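Local coordinates for protein beta-galactosidase (Bacillus circulans subsp. alkalophilus, PDB 3TTY) that hydrolyses terminal beta-galactosidic bonds, binds galactose in a TIM-barrel active site and assembles as a trimer, at residues A[75-80]-A[142-147]; A[249-254]-A[267-272]; A[539-544]-A[588-593]. One frame throughout, in Å; residues are numbered along the deposited sequence.

Interaction 1: residues A[75-80]-A[142-147]; sequences YLCLAT and IVMWHV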
ATOM      1  N   TYR A  75     -25.776 -30.249  25.373  1.00 21.31           N
ATOM      2  CA  TYR A  75     -25.203 -31.119  24.348  1.00 22.82           C
ATOM      3  C   TYR A  75     -23.861 -30.615  23.842  1.00 22.92           C
ATOM      4  O   TYR A  75     -23.572 -29.417  23.914  1.00 22.99           O
ATOM      5  CB  TYR A  75     -26.181 -31.278  23.185  1.00 21.62           C
ATOM      6  CG  TYR A  75     -27.410 -32.088  23.564  1.00 25.24           C
ATOM      7  CD1 TYR A  75     -27.324 -33.465  23.756  1.00 21.05           C
ATOM      8  CD2 TYR A  75     -28.652 -31.473  23.735  1.00 26.74           C
ATOM      9  CE1 TYR A  75     -28.443 -34.214  24.106  1.00 27.26           C
ATOM     10  CE2 TYR A  75     -29.782 -32.211  24.084  1.00 23.72           C
ATOM     11  CZ  TYR A  75     -29.668 -33.578  24.269  1.00 29.08           C
ATOM     12  OH  TYR A  75     -30.776 -34.316  24.614  1.00 36.19           O
ATOM     13  N   LEU A  76     -23.055 -31.534  23.312  1.00 22.03           N
ATOM     14  CA  LEU A  76     -21.671 -31.237  22.973  1.00 19.09           C
ATOM     15  C   LEU A  76     -21.379 -31.302  21.476  1.00 24.26           C
ATOM     16  O   LEU A  76     -21.620 -32.320  20.813  1.00 18.20           O
ATOM     17  CB  LEU A  76     -20.735 -32.163  23.737  1.00 17.92           C
ATOM     18  CG  LEU A  76     -20.991 -32.099  25.244  1.00 23.50           C
ATOM     19  CD1 LEU A  76     -20.326 -33.248  25.983  1.00 30.30           C
ATOM     20  CD2 LEU A  76     -20.546 -30.768  25.794  1.00 26.48           C
ATOM     21  N   CYS A  77     -20.894 -30.182  20.951  1.00 20.55           N
ATOM     22  CA  CYS A  77     -20.253 -30.158  19.654  1.00 20.35           C
ATOM     23  C   CYS A  77     -18.744 -30.248  19.936  1.00 20.67           C
ATOM     24  O   CYS A  77     -18.108 -29.250  20.270  1.00 21.54           O
ATOM     25  CB  CYS A  77     -20.606 -28.875  18.911  1.00 19.62           C
ATOM     26  SG  CYS A  77     -19.912 -28.804  17.260  1.00 24.01           S
ATOM     27  N   LEU A  78     -18.186 -31.453  19.836  1.00 18.04           N
ATOM     28  CA  LEU A  78     -16.819 -31.693  20.287  1.00 22.02           C
ATOM     29  C   LEU A  78     -15.806 -31.493  19.163  1.00 19.54           C
ATOM     30  O   LEU A  78     -15.870 -32.163  18.137  1.00 16.92           O
ATOM     31  CB  LEU A  78     -16.674 -33.093  20.904  1.00 15.62           C
ATOM     32  CG  LEU A  78     -15.288 -33.459  21.457  1.00 19.95           C
ATOM     33  CD1 LEU A  78     -14.816 -32.468  22.542  1.00 19.58           C
ATOM     34  CD2 LEU A  78     -15.258 -34.871  21.995  1.00 20.49           C
ATOM     35  N   ALA A  79     -14.872 -30.571  19.369  1.00 16.49           N
ATOM     36  CA  ALA A  79     -13.846 -30.291  18.367  1.00 17.88           C
ATOM     37  C   ALA A  79     -12.616 -31.193  18.561  1.00 16.30           C
ATOM     38  O   ALA A  79     -12.326 -31.640  19.667  1.00 15.11           O
ATOM     39  CB  ALA A  79     -13.457 -28.809  18.398  1.00 16.11           C
ATOM     40  N   THR A  80     -11.900 -31.458  17.477  1.00 16.86           N
ATOM     41  CA  THR A  80     -10.688 -32.270  17.534  1.00 16.78           C
ATOM     42  C   THR A  80      -9.454 -31.492  17.997  1.00 18.25           C
ATOM     43  O   THR A  80      -8.410 -32.097  18.255  1.00 21.05           O
ATOM     44  CB  THR A  80     -10.373 -32.867  16.162  1.00 17.21           C
ATOM     45  OG1 THR A  80     -10.229 -31.801  15.219  1.00 15.45           O
ATOM     46  CG2 THR A  80     -11.500 -33.778  15.719  1.00 17.20           C
ATOM     47  N   ILE A 142     -22.556 -36.129  23.023  1.00 21.59           N
ATOM     48  CA  ILE A 142     -21.886 -35.658  21.813  1.00 21.76           C
ATOM     49  C   ILE A 142     -22.774 -35.806  20.589  1.00 22.37           C
ATOM     50  O   ILE A 142     -23.084 -36.913  20.167  1.00 21.39           O
ATOM     51  CB  ILE A 142     -20.573 -36.411  21.574  1.00 19.83           C
ATOM     52  CG1 ILE A 142     -19.668 -36.291  22.801  1.00 20.90           C
ATOM     53  CG2 ILE A 142     -19.888 -35.886  20.330  1.00 19.46           C
ATOM     54  CD1 ILE A 142     -18.371 -37.064  22.680  1.00 18.66           C
ATOM     55  N   VAL A 143     -23.167 -34.680  20.006  1.00 23.01           N
ATOM     56  CA  VAL A 143     -24.134 -34.687  18.925  1.00 18.97           C
ATOM     57  C   VAL A 143     -23.493 -34.345  17.589  1.00 23.35           C
ATOM     58  O   VAL A 143     -24.142 -34.428  16.539  1.00 24.22           O
ATOM     59  CB  VAL A 143     -25.256 -33.666  19.202  1.00 26.76           C
ATOM     60  CG1 VAL A 143     -26.197 -34.161  20.308  1.00 24.84           C
ATOM     61  CG2 VAL A 143     -24.650 -32.311  19.573  1.00 22.79           C
ATOM     62  N   MET A 144     -22.228 -33.939  17.629  1.00 22.72           N
ATOM     63  CA  MET A 144     -21.546 -33.429  16.439  1.00 23.95           C
ATOM     64  C   MET A 144     -20.040 -33.370  16.671  1.00 21.62           C
ATOM     65  O   MET A 144     -19.601 -32.993  17.756  1.00 22.77           O
ATOM     66  CB  MET A 144     -22.088 -32.041  16.092  1.00 19.00           C
ATOM     67  CG  MET A 144     -21.501 -31.401  14.841  1.00 17.34           C
ATOM     68  SD  MET A 144     -21.953 -32.204  13.271  1.00 22.17           S
ATOM     69  CE  MET A 144     -23.738 -32.170  13.339  1.00 24.12           C
ATOM     70  N   TRP A 145     -19.259 -33.766  15.665  1.00 19.71           N
ATOM     71  CA  TRP A 145     -17.807 -33.566  15.681  1.00 21.50           C
ATOM     72  C   TRP A 145     -17.459 -32.309  14.892  1.00 19.61           C
ATOM     73  O   TRP A 145     -17.978 -32.083  13.801  1.00 18.06           O
ATOM     74  CB  TRP A 145     -17.044 -34.757  15.077  1.00 19.50           C
ATOM     75  CG  TRP A 145     -16.976 -35.986  15.943  1.00 20.95           C
ATOM     76  CD1 TRP A 145     -17.702 -37.128  15.790  1.00 19.53           C
ATOM     77  CD2 TRP A 145     -16.133 -36.200  17.087  1.00 19.25           C
ATOM     78  NE1 TRP A 145     -17.371 -38.033  16.764  1.00 20.73           N
ATOM     79  CE2 TRP A 145     -16.411 -37.490  17.573  1.00 19.66           C
ATOM     80  CE3 TRP A 145     -15.179 -35.424  17.748  1.00 16.18           C
ATOM     81  CZ2 TRP A 145     -15.770 -38.024  18.686  1.00 21.23           C
ATOM     82  CZ3 TRP A 145     -14.548 -35.952  18.854  1.00 20.63           C
ATOM     83  CH2 TRP A 145     -14.843 -37.237  19.314  1.00 22.13           C
ATOM     84  N   HIS A 146     -16.554 -31.513  15.450  1.00 17.50           N
ATOM     85  CA  HIS A 146     -16.129 -30.244  14.879  1.00 15.93           C
ATOM     86  C   HIS A 146     -14.636 -30.396  14.552  1.00 18.82           C
ATOM     87  O   HIS A 146     -13.761 -30.128  15.390  1.00 18.36           O
ATOM     88  CB  HIS A 146     -16.432 -29.140  15.913  1.00 15.06           C
ATOM     89  CG  HIS A 146     -15.946 -27.765  15.555  1.00 16.50           C
ATOM     90  ND1 HIS A 146     -14.668 -27.509  15.104  1.00 16.59           N
ATOM     91  CD2 HIS A 146     -16.550 -26.560  15.676  1.00 19.92           C
ATOM     92  CE1 HIS A 146     -14.517 -26.206  14.935  1.00 16.83           C
ATOM     93  NE2 HIS A 146     -15.642 -25.604  15.274  1.00 18.01           N
ATOM     94  N   VAL A 147     -14.356 -30.855  13.333  1.00 15.96           N
ATOM     95  CA  VAL A 147     -12.984 -31.147  12.905  1.00 18.64           C
ATOM     96  C   VAL A 147     -12.174 -29.883  12.713  1.00 18.93           C
ATOM     97  O   VAL A 147     -12.577 -28.984  11.955  1.00 17.93           O
ATOM     98  CB  VAL A 147     -12.951 -31.935  11.585  1.00 17.29           C
ATOM     99  CG1 VAL A 147     -11.518 -32.010  11.041  1.00 15.89           C
ATOM    100  CG2 VAL A 147     -13.549 -33.324  11.783  1.00 16.16           C
TER
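Leu-78 and Trp-145 lie side by side and point the same way from two adjacent parallel strands, the CD2 methyl of Leu-78 resting 3.4 Å from CZ3 of Trp-145 on the benzo part of the indole. The first torsion of the leucine (chi1 -178°) carries CG alongside the indole, and the second (chi2 58°, measured to CD1) puts CD2, the other branch, against the benzo ring. CD2 of Leu-78 also meets CD1 of Ile-142, 3.9 Å away, and the branched leucine touches both the indole and the isoleucine chain. The indole also packs on Leu-240 of helix 215-243, and its NE1 bonds Thr-244: a large side chain with one polar edge suits this layer between strand and helix. The opposite face of the sheet carries Cys-77, Met-144, Ala-79 and His-146, where SG of Cys-77 lies at the edge of the imidazole and 3.7 Å from CB of His-146. CB of Ala-79 lies 3.7 Å from ND1 of His-146, and a side chain this small lets the ring sit close to the strand.

The pairing steps by one residue between Leu-76 and Cys-77, a beta bulge where Val-143 points toward the neighbouring strand. The side chains of Val-143 and Tyr-75 cross at about a right angle, CG1 of the valine 3.7 Å from CD1 of Tyr-75, while Val-143 N binds Leu-76 O at 2.9 Å. Beyond the bulge Leu-78 is held at both polar atoms, N to Met-144 O and O to His-146 N. These parallel neighbours, with His-146 near the bound galactose, are the third and fourth strands of a TIM barrel.

Interaction 2: residues A[249-254]-A[267-272]; sequences VTTNLM and KEMDVV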
ATOM      1  N   VAL A 249     -20.241 -35.497  11.389  1.00 20.15           N
ATOM      2  CA  VAL A 249     -18.970 -34.793  11.393  1.00 18.47           C
ATOM      3  C   VAL A 249     -19.056 -33.582  10.490  1.00 21.68           C
ATOM      4  O   VAL A 249     -19.560 -33.672   9.362  1.00 22.82           O
ATOM      5  CB  VAL A 249     -17.843 -35.678  10.848  1.00 23.53           C
ATOM      6  CG1 VAL A 249     -16.506 -34.942  10.945  1.00 18.17           C
ATOM      7  CG2 VAL A 249     -17.803 -37.016  11.585  1.00 20.23           C
ATOM      8  N   THR A 250     -18.573 -32.449  10.984  1.00 15.07           N
ATOM      9  CA  THR A 250     -18.509 -31.243  10.175  1.00 15.47           C
ATOM     10  C   THR A 250     -17.196 -30.516  10.417  1.00 16.02           C
ATOM     11  O   THR A 250     -16.393 -30.905  11.278  1.00 16.32           O
ATOM     12  CB  THR A 250     -19.681 -30.290  10.483  1.00 17.98           C
ATOM     13  OG1 THR A 250     -19.717 -29.239   9.519  1.00 16.15           O
ATOM     14  CG2 THR A 250     -19.544 -29.680  11.880  1.00 16.51           C
ATOM     15  N   THR A 251     -16.976 -29.466   9.639  1.00 15.72           N
ATOM     16  CA  THR A 251     -15.952 -28.482   9.953  1.00 17.42           C
ATOM     17  C   THR A 251     -16.552 -27.127   9.596  1.00 13.38           C
ATOM     18  O   THR A 251     -17.520 -27.072   8.843  1.00 13.69           O
ATOM     19  CB  THR A 251     -14.599 -28.764   9.229  1.00 15.45           C
ATOM     20  OG1 THR A 251     -13.624 -27.819   9.676  1.00 18.47           O
ATOM     21  CG2 THR A 251     -14.754 -28.672   7.691  1.00 14.87           C
ATOM     22  N   ASN A 252     -16.043 -26.042  10.165  1.00 14.34           N
ATOM     23  CA  ASN A 252     -16.732 -24.759   9.997  1.00 15.33           C
ATOM     24  C   ASN A 252     -16.197 -23.907   8.840  1.00 18.56           C
ATOM     25  O   ASN A 252     -15.012 -23.552   8.807  1.00 16.67           O
ATOM     26  CB  ASN A 252     -16.820 -23.966  11.316  1.00 16.77           C
ATOM     27  CG  ASN A 252     -15.475 -23.812  12.015  1.00 17.46           C
ATOM     28  OD1 ASN A 252     -14.527 -24.535  11.730  1.00 19.23           O
ATOM     29  ND2 ASN A 252     -15.400 -22.875  12.953  1.00 15.17           N
ATOM     30  N   LEU A 253     -17.087 -23.592   7.899  1.00 14.05           N
ATOM     31  CA  LEU A 253     -16.709 -22.916   6.656  1.00 18.40           C
ATOM     32  C   LEU A 253     -16.988 -21.417   6.723  1.00 18.69           C
ATOM     33  O   LEU A 253     -17.635 -20.933   7.662  1.00 19.87           O
ATOM     34  CB  LEU A 253     -17.454 -23.520   5.455  1.00 17.22           C
ATOM     35  CG  LEU A 253     -17.566 -25.046   5.419  1.00 18.35           C
ATOM     36  CD1 LEU A 253     -18.233 -25.496   4.133  1.00 18.27           C
ATOM     37  CD2 LEU A 253     -16.215 -25.707   5.582  1.00 18.01           C
ATOM     38  N   MET A 254     -16.533 -20.691   5.707  1.00 16.22           N
ATOM     39  CA  MET A 254     -16.520 -19.232   5.787  1.00 22.17           C
ATOM     40  C   MET A 254     -17.281 -18.558   4.651  1.00 20.29           C
ATOM     41  O   MET A 254     -16.899 -17.490   4.188  1.00 20.68           O
ATOM     42  CB  MET A 254     -15.083 -18.715   5.888  1.00 16.37           C
ATOM     43  CG  MET A 254     -14.396 -19.168   7.176  1.00 17.46           C
ATOM     44  SD  MET A 254     -12.637 -18.788   7.290  1.00 22.85           S
ATOM     45  CE  MET A 254     -11.964 -20.043   6.209  1.00 19.90           C
ATOM     46  N   LYS A 267     -19.226 -32.300  -0.177  1.00 22.55           N
ATOM     47  CA  LYS A 267     -19.502 -33.686  -0.525  1.00 24.21           C
ATOM     48  C   LYS A 267     -18.889 -34.622   0.508  1.00 24.96           C
ATOM     49  O   LYS A 267     -19.381 -35.734   0.719  1.00 24.78           O
ATOM     50  CB  LYS A 267     -18.974 -34.012  -1.921  1.00 24.51           C
ATOM     51  CG  LYS A 267     -19.635 -33.204  -3.037  1.00 23.17           C
ATOM     52  CD  LYS A 267     -19.075 -33.624  -4.406  1.00 33.98           C
ATOM     53  CE  LYS A 267     -19.686 -32.824  -5.553  1.00 31.18           C
ATOM     54  NZ  LYS A 267     -21.175 -32.936  -5.579  1.00 44.28           N
ATOM     55  N   GLU A 268     -17.838 -34.152   1.175  1.00 21.58           N
ATOM     56  CA  GLU A 268     -17.126 -34.965   2.160  1.00 17.92           C
ATOM     57  C   GLU A 268     -17.636 -34.753   3.583  1.00 17.00           C
ATOM     58  O   GLU A 268     -17.166 -35.407   4.518  1.00 16.40           O
ATOM     59  CB  GLU A 268     -15.621 -34.657   2.102  1.00 20.88           C
ATOM     60  CG  GLU A 268     -15.031 -34.678   0.699  1.00 19.89           C
ATOM     61  CD  GLU A 268     -15.082 -36.062   0.019  1.00 26.86           C
ATOM     62  OE1 GLU A 268     -15.165 -37.109   0.718  1.00 17.66           O
ATOM     63  OE2 GLU A 268     -15.020 -36.092  -1.234  1.00 30.64           O
ATOM     64  N   MET A 269     -18.581 -33.828   3.744  1.00 20.35           N
ATOM     65  CA  MET A 269     -19.099 -33.431   5.062  1.00 20.44           C
ATOM     66  C   MET A 269     -20.526 -33.939   5.292  1.00 21.03           C
ATOM     67  O   MET A 269     -21.345 -33.911   4.378  1.00 22.89           O
ATOM     68  CB  MET A 269     -19.100 -31.902   5.189  1.00 20.75           C
ATOM     69  CG  MET A 269     -17.731 -31.261   5.087  1.00 19.43           C
ATOM     70  SD  MET A 269     -17.840 -29.527   4.623  1.00 25.40           S
ATOM     71  CE  MET A 269     -18.314 -28.791   6.193  1.00 19.79           C
ATOM     72  N   ASP A 270     -20.835 -34.380   6.510  1.00 21.45           N
ATOM     73  CA  ASP A 270     -22.179 -34.886   6.811  1.00 22.74           C
ATOM     74  C   ASP A 270     -23.215 -33.773   6.784  1.00 24.06           C
ATOM     75  O   ASP A 270     -24.367 -33.975   6.400  1.00 24.11           O
ATOM     76  CB  ASP A 270     -22.211 -35.572   8.174  1.00 23.36           C
ATOM     77  CG  ASP A 270     -21.506 -36.916   8.168  1.00 22.75           C
ATOM     78  OD1 ASP A 270     -21.549 -37.625   7.136  1.00 24.72           O
ATOM     79  OD2 ASP A 270     -20.902 -37.258   9.200  1.00 22.75           O
ATOM     80  N   VAL A 271     -22.780 -32.594   7.210  1.00 23.17           N
ATOM     81  CA  VAL A 271     -23.613 -31.411   7.241  1.00 18.42           C
ATOM     82  C   VAL A 271     -22.687 -30.211   7.123  1.00 19.67           C
ATOM     83  O   VAL A 271     -21.542 -30.250   7.574  1.00 19.53           O
ATOM     84  CB  VAL A 271     -24.399 -31.314   8.566  1.00 16.03           C
ATOM     85  CG1 VAL A 271     -23.474 -30.956   9.696  1.00 15.58           C
ATOM     86  CG2 VAL A 271     -25.513 -30.286   8.455  1.00 19.31           C
ATOM     87  N   VAL A 272     -23.176 -29.150   6.503  1.00 18.62           N
ATOM     88  CA  VAL A 272     -22.409 -27.927   6.386  1.00 17.71           C
ATOM     89  C   VAL A 272     -22.574 -27.123   7.665  1.00 20.71           C
ATOM     90  O   VAL A 272     -23.587 -27.231   8.342  1.00 20.33           O
ATOM     91  CB  VAL A 272     -22.886 -27.101   5.184  1.00 19.07           C
ATOM     92  CG1 VAL A 272     -22.304 -25.690   5.222  1.00 16.57           C
ATOM     93  CG2 VAL A 272     -22.537 -27.822   3.878  1.00 14.76           C
TER
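OD2 of Asp-270 is gripped twice: the backbone N of Val-249 reaches it at 2.9 Å through the oxygen's anti lone pair, and the ammonium group of Lys-241 forms a salt bridge to it. The first torsion (chi1 -73°) keeps CG on the side of the aspartate's own N, which lets OD2 and that N-H meet the N and O of the same residue, Val-249; Asp-270 N gives a longer bond of 3.2 Å to Val-249 O, nearly along the C=O axis. A short acidic residue is well matched to this place, as it can fasten the start of the strand and meet a lysine charge together. With an alanine here, the N-H of Val-249 would probably lose its acceptor and Lys-241 its countercharge, leaving Asp-270 N to Val-249 O as the remaining bond between these two residues.

Further along, OG1 of Thr-250 lies 2.9 Å from the carbonyl O of Val-271 and also close to Thr-251 O and Ser-273 OG; having one proton, it cannot donate to both carbonyls. Threonine offers a hydroxyl for the carbonyl and an apolar flank, CB of Thr-250 lying 3.9 Å from CG1 of Val-271.

Met-269 bends at its last torsion (chi3 78°), and its CE lies 3.3 Å from the backbone O of Thr-251. The methionine and Thr-251 side chains cross at about a right angle. CE of Met-269 and CD2 of Leu-253 meet tip to tip at 3.8 Å; the unbranched, flexible thioether can bend to reach both threonine and leucine. Leu-253 also reaches CG1 of Val-272 with CD1. Met-269 leans on Phe-233 of helix 215-243, Leu-253 on Tyr-262 of helix 262-266. The loop 267-272 runs from that short helix back into the barrel beside strand 249-253, just before strand 273-275.

Interaction 3: residues A[539-544]-A[588-593]; sequences GSYSCG and SPDADF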
ATOM      1  N   GLY A 539     -37.866   2.354 -21.828  1.00 33.01           N
ATOM      2  CA  GLY A 539     -36.976   3.495 -21.968  1.00 32.31           C
ATOM      3  C   GLY A 539     -35.511   3.124 -21.805  1.00 32.36           C
ATOM      4  O   GLY A 539     -35.069   2.088 -22.300  1.00 33.01           O
ATOM      5  N   SER A 540     -34.766   3.971 -21.097  1.00 29.72           N
ATOM      6  CA  SER A 540     -33.318   3.822 -20.957  1.00 33.38           C
ATOM      7  C   SER A 540     -32.891   3.440 -19.549  1.00 32.10           C
ATOM      8  O   SER A 540     -33.528   3.840 -18.570  1.00 34.54           O
ATOM      9  CB  SER A 540     -32.612   5.124 -21.345  1.00 31.86           C
ATOM     10  OG  SER A 540     -32.761   5.383 -22.729  1.00 38.43           O
ATOM     11  N   TYR A 541     -31.810   2.667 -19.453  1.00 30.40           N
ATOM     12  CA  TYR A 541     -31.165   2.388 -18.164  1.00 27.19           C
ATOM     13  C   TYR A 541     -29.657   2.560 -18.328  1.00 26.58           C
ATOM     14  O   TYR A 541     -29.159   2.645 -19.444  1.00 22.53           O
ATOM     15  CB  TYR A 541     -31.475   0.973 -17.678  1.00 25.15           C
ATOM     16  CG  TYR A 541     -32.948   0.669 -17.553  1.00 29.35           C
ATOM     17  CD1 TYR A 541     -33.613   0.809 -16.338  1.00 27.81           C
ATOM     18  CD2 TYR A 541     -33.680   0.246 -18.656  1.00 28.26           C
ATOM     19  CE1 TYR A 541     -34.968   0.536 -16.226  1.00 29.81           C
ATOM     20  CE2 TYR A 541     -35.028  -0.040 -18.558  1.00 28.27           C
ATOM     21  CZ  TYR A 541     -35.670   0.113 -17.341  1.00 33.99           C
ATOM     22  OH  TYR A 541     -37.013  -0.161 -17.251  1.00 26.37           O
ATOM     23  N   SER A 542     -28.924   2.625 -17.225  1.00 23.14           N
ATOM     24  CA  SER A 542     -27.475   2.728 -17.340  1.00 29.17           C
ATOM     25  C   SER A 542     -26.827   1.355 -17.213  1.00 26.68           C
ATOM     26  O   SER A 542     -27.400   0.439 -16.608  1.00 23.33           O
ATOM     27  CB  SER A 542     -26.909   3.693 -16.301  1.00 27.08           C
ATOM     28  OG  SER A 542     -27.332   3.319 -15.007  1.00 39.27           O
ATOM     29  N   CYS A 543     -25.646   1.204 -17.806  1.00 21.35           N
ATOM     30  CA  CYS A 543     -24.869  -0.014 -17.615  1.00 25.41           C
ATOM     31  C   CYS A 543     -23.402   0.360 -17.594  1.00 24.06           C
ATOM     32  O   CYS A 543     -23.045   1.465 -17.982  1.00 28.16           O
ATOM     33  CB  CYS A 543     -25.150  -1.031 -18.721  1.00 21.88           C
ATOM     34  SG  CYS A 543     -24.555  -0.521 -20.349  1.00 25.65           S
ATOM     35  N   GLY A 544     -22.548  -0.555 -17.148  1.00 24.40           N
ATOM     36  CA  GLY A 544     -21.152  -0.212 -16.964  1.00 27.29           C
ATOM     37  C   GLY A 544     -20.171  -1.359 -16.824  1.00 25.43           C
ATOM     38  O   GLY A 544     -20.503  -2.525 -17.040  1.00 24.46           O
ATOM     39  N   SER A 588     -22.973  -4.845 -17.567  1.00 19.43           N
ATOM     40  CA  SER A 588     -23.385  -4.874 -16.171  1.00 20.67           C
ATOM     41  C   SER A 588     -24.360  -3.734 -15.947  1.00 22.46           C
ATOM     42  O   SER A 588     -23.964  -2.554 -15.939  1.00 22.53           O
ATOM     43  CB  SER A 588     -22.192  -4.725 -15.231  1.00 21.82           C
ATOM     44  OG  SER A 588     -22.597  -4.961 -13.891  1.00 22.02           O
ATOM     45  N   PRO A 589     -25.640  -4.078 -15.768  1.00 17.23           N
ATOM     46  CA  PRO A 589     -26.725  -3.096 -15.774  1.00 24.47           C
ATOM     47  C   PRO A 589     -27.064  -2.580 -14.375  1.00 28.31           C
ATOM     48  O   PRO A 589     -26.825  -3.288 -13.393  1.00 22.30           O
ATOM     49  CB  PRO A 589     -27.910  -3.895 -16.345  1.00 27.07           C
ATOM     50  CG  PRO A 589     -27.438  -5.372 -16.407  1.00 19.26           C
ATOM     51  CD  PRO A 589     -26.163  -5.442 -15.611  1.00 18.11           C
ATOM     52  N   ASP A 590     -27.615  -1.367 -14.295  1.00 26.91           N
ATOM     53  CA  ASP A 590     -28.060  -0.812 -13.014  1.00 27.94           C
ATOM     54  C   ASP A 590     -29.204  -1.615 -12.404  1.00 25.32           C
ATOM     55  O   ASP A 590     -29.754  -2.524 -13.034  1.00 22.78           O
ATOM     56  CB  ASP A 590     -28.441   0.670 -13.136  1.00 26.84           C
ATOM     57  CG  ASP A 590     -29.696   0.902 -13.974  1.00 26.58           C
ATOM     58  OD1 ASP A 590     -30.620   0.056 -13.970  1.00 23.21           O
ATOM     59  OD2 ASP A 590     -29.758   1.965 -14.626  1.00 27.47           O
ATOM     60  N   ALA A 591     -29.555  -1.262 -11.174  1.00 24.98           N
ATOM     61  CA  ALA A 591     -30.472  -2.053 -10.369  1.00 24.75           C
ATOM     62  C   ALA A 591     -31.904  -1.991 -10.879  1.00 26.84           C
ATOM     63  O   ALA A 591     -32.666  -2.956 -10.746  1.00 28.80           O
ATOM     64  CB  ALA A 591     -30.407  -1.612  -8.898  1.00 25.24           C
ATOM     65  N   ASP A 592     -32.282  -0.850 -11.440  1.00 24.59           N
ATOM     66  CA  ASP A 592     -33.630  -0.705 -11.976  1.00 30.70           C
ATOM     67  C   ASP A 592     -33.819  -1.656 -13.159  1.00 29.75           C
ATOM     68  O   ASP A 592     -34.863  -2.306 -13.279  1.00 30.10           O
ATOM     69  CB  ASP A 592     -33.922   0.747 -12.391  1.00 28.25           C
ATOM     70  CG  ASP A 592     -33.910   1.717 -11.208  1.00 37.86           C
ATOM     71  OD1 ASP A 592     -34.195   1.298 -10.053  1.00 30.71           O
ATOM     72  OD2 ASP A 592     -33.611   2.909 -11.444  1.00 39.25           O
ATOM     73  N   PHE A 593     -32.810  -1.748 -14.024  1.00 24.37           N
ATOM     74  CA  PHE A 593     -32.884  -2.687 -15.139  1.00 27.02           C
ATOM     75  C   PHE A 593     -33.069  -4.113 -14.638  1.00 26.41           C
ATOM     76  O   PHE A 593     -33.984  -4.814 -15.071  1.00 24.99           O
ATOM     77  CB  PHE A 593     -31.648  -2.620 -16.039  1.00 26.89           C
ATOM     78  CG  PHE A 593     -31.668  -3.636 -17.152  1.00 27.28           C
ATOM     79  CD1 PHE A 593     -32.277  -3.342 -18.365  1.00 23.84           C
ATOM     80  CD2 PHE A 593     -31.111  -4.894 -16.972  1.00 23.94           C
ATOM     81  CE1 PHE A 593     -32.302  -4.269 -19.386  1.00 22.47           C
ATOM     82  CE2 PHE A 593     -31.137  -5.826 -17.987  1.00 25.23           C
ATOM     83  CZ  PHE A 593     -31.737  -5.510 -19.198  1.00 23.37           C
TER
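Asp-590 binds Ser-542 on the neighbouring strand and at the same time is the N-cap of helix 591-604. The antiparallel pairing of strands 540-544 and 587-589 ends where this helix begins, at one margin of a mixed sheet in the trimerisation domain.

Among the backbone bonds, Gly-544 N meets Ser-588 O at 2.7 Å, and the return bond from Ser-588 N to Gly-544 O is weak. Cys-543 and Pro-589 form the non-hydrogen-bonded pair, a place that suits proline because no N-H is needed toward this strand.

The carboxylate divides its work. Asp-590 OD1 takes Phe-593 N at 2.8 Å in an almost straight capping bond (169°). OD2 accepts both from Ser-542 N, which comes from above the carboxylate plane, and from Ser-542 OG, which meets the anti lone pair of OD2. Asp-590 N completes the link to Ser-542 O at 2.9 Å. Aspartate is short enough to cap its own helix, and two oxygens let it hold the strand as well.

Aromatic contact lies next to the cap. Phe-593 presents its edge to the face of Tyr-541 in a T-shaped pair, the planes at 77° and the centroids 5.7 Å apart. The backbone CA of Phe-593 makes a CH-pi contact over the tyrosine face, 4.1 Å from the centroid of the Tyr-541 ring.

Interactions 1 and 2 belong to one barrel and touch, their centres about 12 Å apart, because strands 142-146 and 249-253 are neighbours in the sheet. Val-147 joins them: its O lies 2.8 Å from Thr-251 OG1 and its N 2.9 Å from Thr-250 O. Both lead to the galactose pocket. Asn-252 touches the sugar and binds the pocket residues Asn-149 and Glu-150, while the side chain of His-146 is about 6 Å from the ligand. Interaction 3 stands apart in the trimerisation domain, its nearest atoms about 23 Å from interaction 2 and about 36 Å from interaction 1, with no direct contact to either.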